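Local coordinates for protein COG0546: Predicted phosphatases (Streptococcus pneumoniae, PDB 2AH5) that is a predicted phosphatase of the haloacid dehalogenase-like superfamily, probably hydrolysing phosphate esters, although its physiological substrate is not known, at residues 27-32 with 68-73; 47-52 with 163-168; 107-112 with 130-135. All coordinates share one frame; numbering follows the deposited sequence.

Contact 1 lies in the helical cap, between helices 19-33 and 64-79. Contact 2 joins the lead-in to cap helix 51-56 to the start of core helix 164-173. Contact 3 belongs to the core, where the loop after strand 102-106 meets the edge strand 128-132. The centres of contacts 1 and 2 lie about 20 Å apart, yet the contacts touch, because L51 and E52 pack on V68 and Y71; the centre of contact 3 is about 14 Å from that of contact 2 and about 21 Å from that of contact 1. Along the chain, contacts 1 and 2 alternate their segments, and contact 3 falls between the two of contact 2. Together they span cap, junction and core.

Contact 1: 27-32 with 68-73; sequences TYTFKE and VQIYRS
Two helices of the cap, 19-33 and 64-79, meet where Y28, T29 and E32 of the first receive I70, Y71 and S73 of the second. The axes of the short segments come within 8.6 Å and their directions differ by 128°, so the helices cross steeply, closer to antiparallel than to parallel. I70 carries the apolar contact: its CG2 methyl reaches toward helix 19-33 and lies 3.6 Å from CE2 of Y28, the two side chains crossing at about a right angle. With chi1 of -68°, CG2 stands anti to the backbone N of I70, which aims this branch at the neighbouring helix. CG of E32, one turn after Y28, also meets that methyl, at 4.1 Å, and lies 3.4 Å above one face of the Y28 ring, offset toward its rim. The aliphatic part of the glutamate thus serves as packing material while the side chain bends its carboxylate off toward the surface. Isoleucine suits this spot because beta branching limits its rotamers and puts a methyl close to its own helix.

Nearer the interior the helices approach through a small residue. T29 OG1 sits 3.3 Å from Y71 CA, and the two CA atoms, of T29 and Y71, are 5.5 Å apart; the hydroxyl finds its polar partner in its own helix, at the carbonyl of A25. The Y71 ring leads away from segment 27-32 and meets F26 edge-to-face. On the exposed side, S73 OG gives its proton to I70 O at 2.6 Å, in the carbonyl plane and on a lone pair, folding the serine back onto its helix beside the Y28 ring. Such apolar helix-on-helix packing is typical of the all-helical cap that many haloacid dehalogenase-like phosphatases carry over their active site.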
ATOM      1  N   THR A  27       9.162  15.845  -5.641  1.00 12.46           N
ATOM      2  CA  THR A  27      10.118  16.786  -6.274  1.00 13.20           C
ATOM      3  C   THR A  27       9.401  18.080  -6.692  1.00 12.70           C
ATOM      4  O   THR A  27      10.001  19.165  -6.662  1.00 12.60           O
ATOM      5  CB  THR A  27      10.894  16.150  -7.457  1.00 13.02           C
ATOM      6  OG1 THR A  27       9.974  15.737  -8.461  1.00 11.61           O
ATOM      7  CG2 THR A  27      11.733  14.906  -6.988  1.00 14.62           C
ATOM      8  N   TYR A  28       8.137  17.961  -7.104  1.00 12.13           N
ATOM      9  CA  TYR A  28       7.314  19.170  -7.350  1.00 12.45           C
ATOM     10  C   TYR A  28       7.237  20.017  -6.091  1.00 11.90           C
ATOM     11  O   TYR A  28       7.334  21.258  -6.145  1.00 12.18           O
ATOM     12  CB  TYR A  28       5.881  18.815  -7.841  1.00 12.61           C
ATOM     13  CG  TYR A  28       5.034  20.060  -8.047  1.00 12.59           C
ATOM     14  CD1 TYR A  28       5.273  20.904  -9.133  1.00 15.50           C
ATOM     15  CD2 TYR A  28       4.059  20.442  -7.102  1.00 13.38           C
ATOM     16  CE1 TYR A  28       4.514  22.071  -9.327  1.00 14.55           C
ATOM     17  CE2 TYR A  28       3.295  21.607  -7.284  1.00 14.78           C
ATOM     18  CZ  TYR A  28       3.544  22.416  -8.391  1.00 15.56           C
ATOM     19  OH  TYR A  28       2.836  23.584  -8.577  1.00 14.75           O
ATOM     20  N   THR A  29       7.038  19.352  -4.949  1.00 11.79           N
ATOM     21  CA  THR A  29       6.932  20.060  -3.668  1.00 12.39           C
ATOM     22  C   THR A  29       8.213  20.795  -3.314  1.00 12.20           C
ATOM     23  O   THR A  29       8.173  21.971  -2.990  1.00 12.75           O
ATOM     24  CB  THR A  29       6.475  19.123  -2.528  1.00 12.97           C
ATOM     25  OG1 THR A  29       5.244  18.504  -2.922  1.00 12.12           O
ATOM     26  CG2 THR A  29       6.231  19.926  -1.208  1.00 13.22           C
ATOM     27  N   PHE A  30       9.346  20.104  -3.382  1.00 12.46           N
ATOM     28  CA  PHE A  30      10.639  20.740  -3.120  1.00 13.20           C
ATOM     29  C   PHE A  30      10.954  21.879  -4.101  1.00 13.75           C
ATOM     30  O   PHE A  30      11.492  22.918  -3.672  1.00 13.88           O
ATOM     31  CB  PHE A  30      11.752  19.697  -3.067  1.00 13.15           C
ATOM     32  CG  PHE A  30      11.523  18.626  -2.010  1.00 13.22           C
ATOM     33  CD1 PHE A  30      11.291  18.976  -0.680  1.00 16.36           C
ATOM     34  CD2 PHE A  30      11.554  17.284  -2.348  1.00 14.93           C
ATOM     35  CE1 PHE A  30      11.082  17.979   0.314  1.00 18.19           C
ATOM     36  CE2 PHE A  30      11.338  16.291  -1.384  1.00 14.46           C
ATOM     37  CZ  PHE A  30      11.096  16.647  -0.047  1.00 14.83           C
ATOM     38  N   LYS A  31      10.627  21.699  -5.382  1.00 13.06           N
ATOM     39  CA  LYS A  31      10.740  22.801  -6.372  1.00 13.57           C
ATOM     40  C   LYS A  31       9.921  24.035  -5.912  1.00 13.84           C
ATOM     41  O   LYS A  31      10.411  25.160  -5.914  1.00 12.80           O
ATOM     42  CB  LYS A  31      10.298  22.347  -7.769  1.00 12.95           C
ATOM     43  CG  LYS A  31      10.029  23.528  -8.750  1.00 13.54           C
ATOM     44  CD  LYS A  31       9.535  23.084 -10.095  1.00 15.32           C
ATOM     45  CE  LYS A  31       9.255  24.297 -10.968  1.00 17.65           C
ATOM     46  NZ  LYS A  31       9.059  23.940 -12.409  1.00 21.78           N
ATOM     47  N   GLU A  32       8.678  23.817  -5.485  1.00 14.04           N
ATOM     48  CA  GLU A  32       7.825  24.942  -5.088  1.00 14.76           C
ATOM     49  C   GLU A  32       8.307  25.616  -3.821  1.00 15.35           C
ATOM     50  O   GLU A  32       8.205  26.861  -3.680  1.00 14.61           O
ATOM     51  CB  GLU A  32       6.357  24.502  -4.956  1.00 14.43           C
ATOM     52  CG  GLU A  32       5.685  24.150  -6.305  1.00 15.48           C
ATOM     53  CD  GLU A  32       5.786  25.289  -7.321  1.00 17.58           C
ATOM     54  OE1 GLU A  32       5.325  26.397  -7.007  1.00 19.50           O
ATOM     55  OE2 GLU A  32       6.356  25.081  -8.410  1.00 17.93           O
ATOM     56  N   VAL A  68       2.514  19.247   2.547  1.00 15.81           N
ATOM     57  CA  VAL A  68       1.467  18.245   2.314  1.00 16.61           C
ATOM     58  C   VAL A  68       0.406  18.738   1.332  1.00 15.55           C
ATOM     59  O   VAL A  68       0.002  18.014   0.425  1.00 15.53           O
ATOM     60  CB  VAL A  68       0.826  17.775   3.652  1.00 16.61           C
ATOM     61  CG1 VAL A  68      -0.393  16.864   3.404  1.00 19.48           C
ATOM     62  CG2 VAL A  68       1.876  17.050   4.468  1.00 18.52           C
ATOM     63  N   GLN A  69      -0.034  19.979   1.508  1.00 15.34           N
ATOM     64  CA  GLN A  69      -0.976  20.574   0.570  1.00 15.59           C
ATOM     65  C   GLN A  69      -0.462  20.589  -0.860  1.00 15.11           C
ATOM     66  O   GLN A  69      -1.182  20.177  -1.775  1.00 15.19           O
ATOM     67  CB  GLN A  69      -1.383  21.979   1.013  1.00 15.54           C
ATOM     68  CG  GLN A  69      -2.377  22.654   0.060  1.00 16.15           C
ATOM     69  CD  GLN A  69      -2.727  24.073   0.508  1.00 18.11           C
ATOM     70  OE1 GLN A  69      -3.022  24.291   1.669  1.00 24.68           O
ATOM     71  NE2 GLN A  69      -2.701  25.030  -0.416  1.00 16.49           N
ATOM     72  N   ILE A  70       0.772  21.044  -1.056  1.00 14.93           N
ATOM     73  CA  ILE A  70       1.352  21.161  -2.392  1.00 15.26           C
ATOM     74  C   ILE A  70       1.501  19.749  -3.010  1.00 15.14           C
ATOM     75  O   ILE A  70       1.117  19.508  -4.151  1.00 15.79           O
ATOM     76  CB  ILE A  70       2.703  21.941  -2.364  1.00 15.57           C
ATOM     77  CG1 ILE A  70       2.481  23.424  -2.014  1.00 14.53           C
ATOM     78  CG2 ILE A  70       3.441  21.834  -3.711  1.00 14.43           C
ATOM     79  CD1 ILE A  70       3.759  24.139  -1.525  1.00 15.91           C
ATOM     80  N   TYR A  71       2.053  18.818  -2.235  1.00 15.43           N
ATOM     81  CA  TYR A  71       2.184  17.430  -2.681  1.00 14.87           C
ATOM     82  C   TYR A  71       0.868  16.877  -3.235  1.00 16.05           C
ATOM     83  O   TYR A  71       0.820  16.291  -4.318  1.00 15.31           O
ATOM     84  CB  TYR A  71       2.673  16.569  -1.510  1.00 15.05           C
ATOM     85  CG  TYR A  71       2.807  15.091  -1.866  1.00 14.54           C
ATOM     86  CD1 TYR A  71       4.042  14.531  -2.139  1.00 13.22           C
ATOM     87  CD2 TYR A  71       1.681  14.273  -1.916  1.00 14.63           C
ATOM     88  CE1 TYR A  71       4.160  13.169  -2.453  1.00 12.97           C
ATOM     89  CE2 TYR A  71       1.779  12.933  -2.236  1.00 15.12           C
ATOM     90  CZ  TYR A  71       3.010  12.385  -2.503  1.00 14.29           C
ATOM     91  OH  TYR A  71       3.080  11.032  -2.825  1.00 19.01           O
ATOM     92  N   ARG A  72      -0.190  17.051  -2.475  1.00 17.90           N
ATOM     93  CA  ARG A  72      -1.488  16.525  -2.891  1.00 20.95           C
ATOM     94  C   ARG A  72      -2.006  17.215  -4.152  1.00 21.56           C
ATOM     95  O   ARG A  72      -2.675  16.568  -4.974  1.00 22.39           O
ATOM     96  CB  ARG A  72      -2.490  16.590  -1.751  1.00 21.24           C
ATOM     97  CG  ARG A  72      -2.071  15.789  -0.544  1.00 24.51           C
ATOM     98  CD  ARG A  72      -3.266  15.279   0.199  1.00 31.76           C
ATOM     99  NE  ARG A  72      -2.899  14.349   1.274  1.00 35.23           N
ATOM    100  CZ  ARG A  72      -2.422  13.113   1.092  1.00 37.72           C
ATOM    101  NH1 ARG A  72      -2.208  12.641  -0.131  1.00 37.85           N
ATOM    102  NH2 ARG A  72      -2.125  12.351   2.145  1.00 39.11           N
ATOM    103  N   SER A  73      -1.647  18.494  -4.322  1.00 22.10           N
ATOM    104  CA  SER A  73      -1.955  19.275  -5.529  1.00 22.03           C
ATOM    105  C   SER A  73      -1.316  18.732  -6.811  1.00 22.38           C
ATOM    106  O   SER A  73      -1.900  18.852  -7.903  1.00 24.31           O
ATOM    107  CB  SER A  73      -1.585  20.771  -5.349  1.00 21.70           C
ATOM    108  OG  SER A  73      -0.222  21.055  -5.682  1.00 19.71           O
TER

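Contact 2: 47-52 with 163-168; sequences MGPPLE and TKFDML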
HETATM    1  N   MSE A  47       8.097   6.149   0.412  1.00 24.16           N
HETATM    2  CA  MSE A  47       6.969   5.393  -0.149  1.00 26.39           C
HETATM    3  C   MSE A  47       6.467   4.346   0.849  1.00 26.04           C
HETATM    4  O   MSE A  47       6.989   3.226   0.901  1.00 27.20           O
HETATM    5  CB  MSE A  47       7.374   4.754  -1.485  1.00 25.69           C
HETATM    6  CG  MSE A  47       7.929   5.786  -2.460  1.00 25.97           C
HETATM    7 SE   MSE A  47       8.474   5.066  -4.191  1.00 31.50          SE
HETATM    8  CE  MSE A  47       9.134   6.866  -5.055  1.00 25.31           C
ATOM      9  N   GLY A  48       5.448   4.702   1.625  1.00 25.63           N
ATOM     10  CA  GLY A  48       5.022   3.862   2.758  1.00 25.09           C
ATOM     11  C   GLY A  48       4.725   4.620   4.041  1.00 24.52           C
ATOM     12  O   GLY A  48       3.616   4.523   4.565  1.00 25.66           O
ATOM     13  N   PRO A  49       5.711   5.375   4.577  1.00 23.66           N
ATOM     14  CA  PRO A  49       5.452   6.166   5.778  1.00 23.29           C
ATOM     15  C   PRO A  49       4.418   7.270   5.537  1.00 23.07           C
ATOM     16  O   PRO A  49       4.194   7.645   4.368  1.00 22.76           O
ATOM     17  CB  PRO A  49       6.832   6.768   6.111  1.00 23.36           C
ATOM     18  CG  PRO A  49       7.799   5.961   5.367  1.00 22.12           C
ATOM     19  CD  PRO A  49       7.106   5.518   4.130  1.00 23.66           C
ATOM     20  N   PRO A  50       3.787   7.790   6.619  1.00 22.90           N
ATOM     21  CA  PRO A  50       2.901   8.938   6.436  1.00 22.78           C
ATOM     22  C   PRO A  50       3.652  10.121   5.795  1.00 22.24           C
ATOM     23  O   PRO A  50       4.840  10.341   6.060  1.00 20.76           O
ATOM     24  CB  PRO A  50       2.469   9.295   7.867  1.00 23.05           C
ATOM     25  CG  PRO A  50       2.661   8.049   8.655  1.00 24.03           C
ATOM     26  CD  PRO A  50       3.848   7.368   8.032  1.00 23.14           C
ATOM     27  N   LEU A  51       2.947  10.852   4.943  1.00 22.81           N
ATOM     28  CA  LEU A  51       3.493  12.018   4.254  1.00 23.69           C
ATOM     29  C   LEU A  51       4.134  13.042   5.212  1.00 24.34           C
ATOM     30  O   LEU A  51       5.269  13.516   4.986  1.00 23.56           O
ATOM     31  CB  LEU A  51       2.369  12.667   3.438  1.00 23.88           C
ATOM     32  CG  LEU A  51       2.728  13.445   2.185  1.00 24.58           C
ATOM     33  CD1 LEU A  51       3.587  12.623   1.192  1.00 23.11           C
ATOM     34  CD2 LEU A  51       1.439  13.941   1.521  1.00 23.47           C
ATOM     35  N   GLU A  52       3.403  13.365   6.281  1.00 24.48           N
ATOM     36  CA  GLU A  52       3.868  14.330   7.277  1.00 25.72           C
ATOM     37  C   GLU A  52       5.187  13.883   7.902  1.00 25.32           C
ATOM     38  O   GLU A  52       6.092  14.700   8.089  1.00 25.09           O
ATOM     39  CB  GLU A  52       2.799  14.590   8.343  1.00 26.83           C
ATOM     40  CG  GLU A  52       1.543  15.287   7.788  1.00 30.01           C
ATOM     41  CD  GLU A  52       0.411  14.335   7.383  1.00 33.47           C
ATOM     42  OE1 GLU A  52       0.659  13.143   7.025  1.00 34.15           O
ATOM     43  OE2 GLU A  52      -0.757  14.801   7.434  1.00 35.17           O
ATOM     44  N   THR A 163       5.494  -3.348   3.119  1.00 14.09           N
ATOM     45  CA  THR A 163       6.109  -2.490   4.149  1.00 14.55           C
ATOM     46  C   THR A 163       5.967  -2.972   5.593  1.00 14.51           C
ATOM     47  O   THR A 163       5.081  -3.787   5.930  1.00 13.84           O
ATOM     48  CB  THR A 163       5.532  -1.043   4.119  1.00 14.52           C
ATOM     49  OG1 THR A 163       4.198  -1.053   4.638  1.00 15.41           O
ATOM     50  CG2 THR A 163       5.546  -0.427   2.718  1.00 16.63           C
ATOM     51  N   LYS A 164       6.803  -2.390   6.459  1.00 14.21           N
ATOM     52  CA  LYS A 164       6.723  -2.619   7.898  1.00 15.56           C
ATOM     53  C   LYS A 164       5.344  -2.242   8.438  1.00 14.66           C
ATOM     54  O   LYS A 164       4.858  -2.849   9.396  1.00 15.24           O
ATOM     55  CB  LYS A 164       7.828  -1.827   8.622  1.00 16.48           C
ATOM     56  CG  LYS A 164       7.750  -0.335   8.396  1.00 19.44           C
ATOM     57  CD  LYS A 164       9.046   0.381   8.769  1.00 25.88           C
ATOM     58  CE  LYS A 164       9.102   0.651  10.259  1.00 30.08           C
ATOM     59  NZ  LYS A 164       9.947   1.862  10.582  1.00 33.42           N
ATOM     60  N   PHE A 165       4.708  -1.238   7.835  1.00 14.67           N
ATOM     61  CA  PHE A 165       3.353  -0.838   8.273  1.00 15.60           C
ATOM     62  C   PHE A 165       2.312  -1.942   8.040  1.00 15.34           C
ATOM     63  O   PHE A 165       1.436  -2.150   8.865  1.00 15.01           O
ATOM     64  CB  PHE A 165       2.949   0.480   7.609  1.00 16.77           C
ATOM     65  CG  PHE A 165       3.966   1.573   7.800  1.00 17.27           C
ATOM     66  CD1 PHE A 165       3.927   2.374   8.929  1.00 20.35           C
ATOM     67  CD2 PHE A 165       4.968   1.787   6.856  1.00 19.57           C
ATOM     68  CE1 PHE A 165       4.883   3.396   9.120  1.00 20.93           C
ATOM     69  CE2 PHE A 165       5.920   2.794   7.036  1.00 21.33           C
ATOM     70  CZ  PHE A 165       5.877   3.585   8.181  1.00 20.36           C
ATOM     71  N   ASP A 166       2.443  -2.660   6.927  1.00 14.09           N
ATOM     72  CA  ASP A 166       1.588  -3.816   6.634  1.00 13.91           C
ATOM     73  C   ASP A 166       1.871  -4.929   7.637  1.00 14.01           C
ATOM     74  O   ASP A 166       0.960  -5.569   8.110  1.00 14.07           O
ATOM     75  CB  ASP A 166       1.893  -4.358   5.225  1.00 12.63           C
ATOM     76  CG  ASP A 166       1.434  -3.409   4.118  1.00 16.10           C
ATOM     77  OD1 ASP A 166       0.388  -2.749   4.288  1.00 19.60           O
ATOM     78  OD2 ASP A 166       2.149  -3.277   3.110  1.00 17.78           O
HETATM   79  N   MSE A 167       3.151  -5.164   7.937  1.00 14.85           N
HETATM   80  CA  MSE A 167       3.516  -6.265   8.833  1.00 16.34           C
HETATM   81  C   MSE A 167       3.006  -5.976  10.246  1.00 16.71           C
HETATM   82  O   MSE A 167       2.435  -6.853  10.898  1.00 17.90           O
HETATM   83  CB  MSE A 167       5.039  -6.472   8.875  1.00 16.76           C
HETATM   84  CG  MSE A 167       5.713  -6.747   7.536  1.00 18.11           C
HETATM   85 SE   MSE A 167       5.136  -8.441   6.706  1.00 28.75          SE
HETATM   86  CE  MSE A 167       3.595  -7.777   5.545  1.00 22.59           C
ATOM     87  N   LEU A 168       3.207  -4.746  10.713  1.00 18.14           N
ATOM     88  CA  LEU A 168       2.751  -4.363  12.060  1.00 19.00           C
ATOM     89  C   LEU A 168       1.222  -4.334  12.133  1.00 19.05           C
ATOM     90  O   LEU A 168       0.638  -4.744  13.133  1.00 19.84           O
ATOM     91  CB  LEU A 168       3.302  -2.998  12.459  1.00 20.84           C
ATOM     92  CG  LEU A 168       4.778  -2.945  12.860  1.00 22.45           C
ATOM     93  CD1 LEU A 168       5.237  -1.512  12.918  1.00 24.22           C
ATOM     94  CD2 LEU A 168       4.999  -3.647  14.188  1.00 25.88           C
TER
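F165 and P49 form the tight part of this contact. CZ of the phenylalanine comes to 3.6 Å from P49 CA, with P49 CB following at 3.9 Å, and the two side chains cross at about a right angle. The ring also lies against the preceding peptide: G48 O stands over one face, and F165 CE2 is 3.7 Å from G48 C. The opposite face is covered by CG of K164, offset toward the rim, while T163 OG1 meets the ring's edge in plane. A flat, apolar ring and a rigid proline fit each other here because neither needs a polar partner. The F165 ring points at the other segment because its CG stands anti to the carbonyl carbon (chi1 -53°). Glycine suits position 48, where phi is 136° and psi -58°, since a CB there would run into the carbonyl oxygen of M47.

This is a junction of the cap with the core in the haloacid dehalogenase-like fold. T163 follows strand 157-161 and begins helix 164-173 with a capping box: its OG1 weakly accepts from D166 N at 3.3 Å, and D166 OD2 weakly accepts from T163 N. D162 and D166 lie in a GDxxxD sequence that fits the acidic motif of the family, and D166 OD2 comes close to D10 OD2, consistent with a place at the active site.

Elsewhere the fit is looser. The buried T163 brings its CG2 no closer than 4.3 Å to G48 CA. On the solvent side, the exposed P50 reaches F165 CE1 with its CD at 4.2 Å.

Contact 3: 107-112 with 130-135; sequences TKDTST and YGSSPE
This is a short parallel beta bridge at the carboxyl ends of two neighbouring strands, where the turn at K108 and D109 and T110, the first residue of helix 110-119, cross the end of edge strand 128-132 at G131 and S132. The bridge pairs D109 with S132, whose CA atoms lie 4.6 Å apart, and its backbone bond runs from S132 N to K108 O at 2.8 Å. That bond is fairly straight, 158° at the hydrogen, although the donor stands above the carbonyl plane. A second bond runs from G131 N to T110 OG1 at 3.0 Å. With chi1 of -62°, T110 directs its hydroxyl anti to the carbonyl carbon and toward the strand, so this threonine ties its helix to the sheet edge. Glycine fits position 131 because a CB there would collide with the carbonyl oxygen of K108.

Beside the bridge, a water links three groups. S132 OG donates to it at 2.6 Å, and it passes its own protons to T107 O and, at 2.7 Å, to D109 OD1. The serine and the aspartate, though their OG and OD1 are 3.0 Å apart, are thus linked through the water and not directly. Serine suits position 132 because its short side chain brings a hydroxyl to the water. K108 points the other way, its NZ held by a salt bridge with D12 of the DxDxT-like sequence and a hydrogen bond with Y75 OH. The arrangement is that of a beta-alpha-beta crossover, strand 102-106, helix 110-119 and strand 128-132, in the Rossmann-like core of a haloacid dehalogenase-like hydrolase.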
ATOM      1  N   THR A 107      -3.547   2.737   3.284  1.00 15.13           N
ATOM      2  CA  THR A 107      -3.677   3.993   4.023  1.00 16.10           C
ATOM      3  C   THR A 107      -3.735   5.180   3.064  1.00 16.23           C
ATOM      4  O   THR A 107      -3.803   6.314   3.517  1.00 16.14           O
ATOM      5  CB  THR A 107      -2.588   4.197   5.078  1.00 17.10           C
ATOM      6  OG1 THR A 107      -1.312   4.016   4.466  1.00 18.62           O
ATOM      7  CG2 THR A 107      -2.762   3.217   6.236  1.00 18.60           C
ATOM      8  N   LYS A 108      -3.722   4.930   1.750  1.00 16.13           N
ATOM      9  CA  LYS A 108      -4.228   5.925   0.779  1.00 16.92           C
ATOM     10  C   LYS A 108      -5.700   6.206   1.121  1.00 15.75           C
ATOM     11  O   LYS A 108      -6.398   5.305   1.611  1.00 14.43           O
ATOM     12  CB  LYS A 108      -4.152   5.384  -0.657  1.00 18.74           C
ATOM     13  CG  LYS A 108      -4.044   6.435  -1.750  1.00 23.03           C
ATOM     14  CD  LYS A 108      -3.257   5.878  -2.932  1.00 27.51           C
ATOM     15  CE  LYS A 108      -2.298   6.953  -3.472  1.00 29.24           C
ATOM     16  NZ  LYS A 108      -1.042   6.393  -4.041  1.00 29.72           N
ATOM     17  N   ASP A 109      -6.164   7.437   0.892  1.00 14.66           N
ATOM     18  CA  ASP A 109      -7.591   7.745   1.096  1.00 16.23           C
ATOM     19  C   ASP A 109      -8.444   6.788   0.261  1.00 14.66           C
ATOM     20  O   ASP A 109      -8.082   6.461  -0.880  1.00 14.74           O
ATOM     21  CB  ASP A 109      -7.927   9.162   0.634  1.00 16.85           C
ATOM     22  CG  ASP A 109      -7.356  10.231   1.529  1.00 21.80           C
ATOM     23  OD1 ASP A 109      -6.629   9.903   2.488  1.00 27.71           O
ATOM     24  OD2 ASP A 109      -7.648  11.420   1.265  1.00 28.26           O
ATOM     25  N   THR A 110      -9.583   6.369   0.803  1.00 14.25           N
ATOM     26  CA  THR A 110     -10.466   5.451   0.093  1.00 13.65           C
ATOM     27  C   THR A 110     -10.738   5.892  -1.355  1.00 13.73           C
ATOM     28  O   THR A 110     -10.604   5.111  -2.287  1.00 13.07           O
ATOM     29  CB  THR A 110     -11.786   5.273   0.833  1.00 13.20           C
ATOM     30  OG1 THR A 110     -11.529   4.703   2.131  1.00 14.48           O
ATOM     31  CG2 THR A 110     -12.714   4.363   0.041  1.00 13.94           C
ATOM     32  N   SER A 111     -11.118   7.143  -1.543  1.00 14.36           N
ATOM     33  CA  SER A 111     -11.508   7.599  -2.879  1.00 15.60           C
ATOM     34  C   SER A 111     -10.345   7.581  -3.874  1.00 15.41           C
ATOM     35  O   SER A 111     -10.540   7.186  -5.032  1.00 15.49           O
ATOM     36  CB  SER A 111     -12.144   8.988  -2.816  1.00 16.02           C
ATOM     37  OG  SER A 111     -11.223   9.913  -2.292  1.00 19.01           O
ATOM     38  N   THR A 112      -9.153   7.960  -3.409  1.00 15.28           N
ATOM     39  CA  THR A 112      -7.929   7.874  -4.219  1.00 15.50           C
ATOM     40  C   THR A 112      -7.622   6.408  -4.611  1.00 15.34           C
ATOM     41  O   THR A 112      -7.322   6.116  -5.778  1.00 14.69           O
ATOM     42  CB  THR A 112      -6.699   8.525  -3.503  1.00 16.35           C
ATOM     43  OG1 THR A 112      -7.019   9.867  -3.084  1.00 17.54           O
ATOM     44  CG2 THR A 112      -5.515   8.617  -4.435  1.00 17.57           C
ATOM     45  N   TYR A 130     -10.819  -0.478   0.832  1.00 12.52           N
ATOM     46  CA  TYR A 130     -10.812   0.251   2.113  1.00 13.83           C
ATOM     47  C   TYR A 130      -9.524   1.060   2.219  1.00 13.89           C
ATOM     48  O   TYR A 130      -8.431   0.499   2.116  1.00 12.93           O
ATOM     49  CB  TYR A 130     -10.950  -0.746   3.269  1.00 14.48           C
ATOM     50  CG  TYR A 130     -12.264  -1.506   3.154  1.00 14.97           C
ATOM     51  CD1 TYR A 130     -13.443  -0.911   3.579  1.00 18.40           C
ATOM     52  CD2 TYR A 130     -12.331  -2.770   2.560  1.00 16.70           C
ATOM     53  CE1 TYR A 130     -14.659  -1.551   3.458  1.00 18.35           C
ATOM     54  CE2 TYR A 130     -13.579  -3.446   2.426  1.00 16.34           C
ATOM     55  CZ  TYR A 130     -14.732  -2.803   2.882  1.00 17.96           C
ATOM     56  OH  TYR A 130     -16.001  -3.367   2.816  1.00 20.50           O
ATOM     57  N   GLY A 131      -9.660   2.370   2.397  1.00 14.13           N
ATOM     58  CA  GLY A 131      -8.482   3.251   2.588  1.00 14.15           C
ATOM     59  C   GLY A 131      -8.646   4.061   3.875  1.00 14.73           C
ATOM     60  O   GLY A 131      -9.517   3.757   4.692  1.00 14.61           O
ATOM     61  N   SER A 132      -7.804   5.073   4.053  1.00 14.79           N
ATOM     62  CA  SER A 132      -7.806   5.845   5.284  1.00 16.69           C
ATOM     63  C   SER A 132      -9.018   6.779   5.305  1.00 16.86           C
ATOM     64  O   SER A 132      -9.488   7.222   4.254  1.00 16.02           O
ATOM     65  CB  SER A 132      -6.527   6.653   5.423  1.00 16.65           C
ATOM     66  OG  SER A 132      -6.417   7.561   4.359  1.00 21.70           O
ATOM     67  N   SER A 133      -9.450   7.098   6.524  1.00 18.56           N
ATOM     68  CA  SER A 133     -10.715   7.816   6.797  1.00 20.49           C
ATOM     69  C   SER A 133     -10.690   8.182   8.276  1.00 22.19           C
ATOM     70  O   SER A 133      -9.731   7.831   8.983  1.00 21.86           O
ATOM     71  CB  SER A 133     -11.912   6.901   6.528  1.00 20.67           C
ATOM     72  OG  SER A 133     -12.062   5.894   7.535  1.00 22.45           O
ATOM     73  N   PRO A 134     -11.709   8.929   8.753  1.00 23.06           N
ATOM     74  CA  PRO A 134     -11.801   9.177  10.195  1.00 23.73           C
ATOM     75  C   PRO A 134     -12.019   7.875  10.992  1.00 24.46           C
ATOM     76  O   PRO A 134     -11.453   7.711  12.074  1.00 24.13           O
ATOM     77  CB  PRO A 134     -13.036  10.097  10.312  1.00 23.73           C
ATOM     78  CG  PRO A 134     -13.149  10.761   8.954  1.00 24.57           C
ATOM     79  CD  PRO A 134     -12.767   9.633   8.000  1.00 23.23           C
ATOM     80  N   GLU A 135     -12.821   6.960  10.439  1.00 25.28           N
ATOM     81  CA  GLU A 135     -13.019   5.621  11.016  1.00 27.71           C
ATOM     82  C   GLU A 135     -11.712   4.799  11.109  1.00 27.02           C
ATOM     83  O   GLU A 135     -11.560   3.942  12.004  1.00 27.41           O
ATOM     84  CB  GLU A 135     -14.036   4.849  10.174  1.00 27.54           C
ATOM     85  CG  GLU A 135     -14.733   3.703  10.888  1.00 30.04           C
ATOM     86  CD  GLU A 135     -15.479   2.789   9.927  1.00 30.82           C
ATOM     87  OE1 GLU A 135     -15.755   3.218   8.781  1.00 32.54           O
ATOM     88  OE2 GLU A 135     -15.784   1.625  10.309  1.00 34.60           O
TER
HETATM   89  O   HOH W   1      -4.397   8.694   3.284  1.00 27.49           O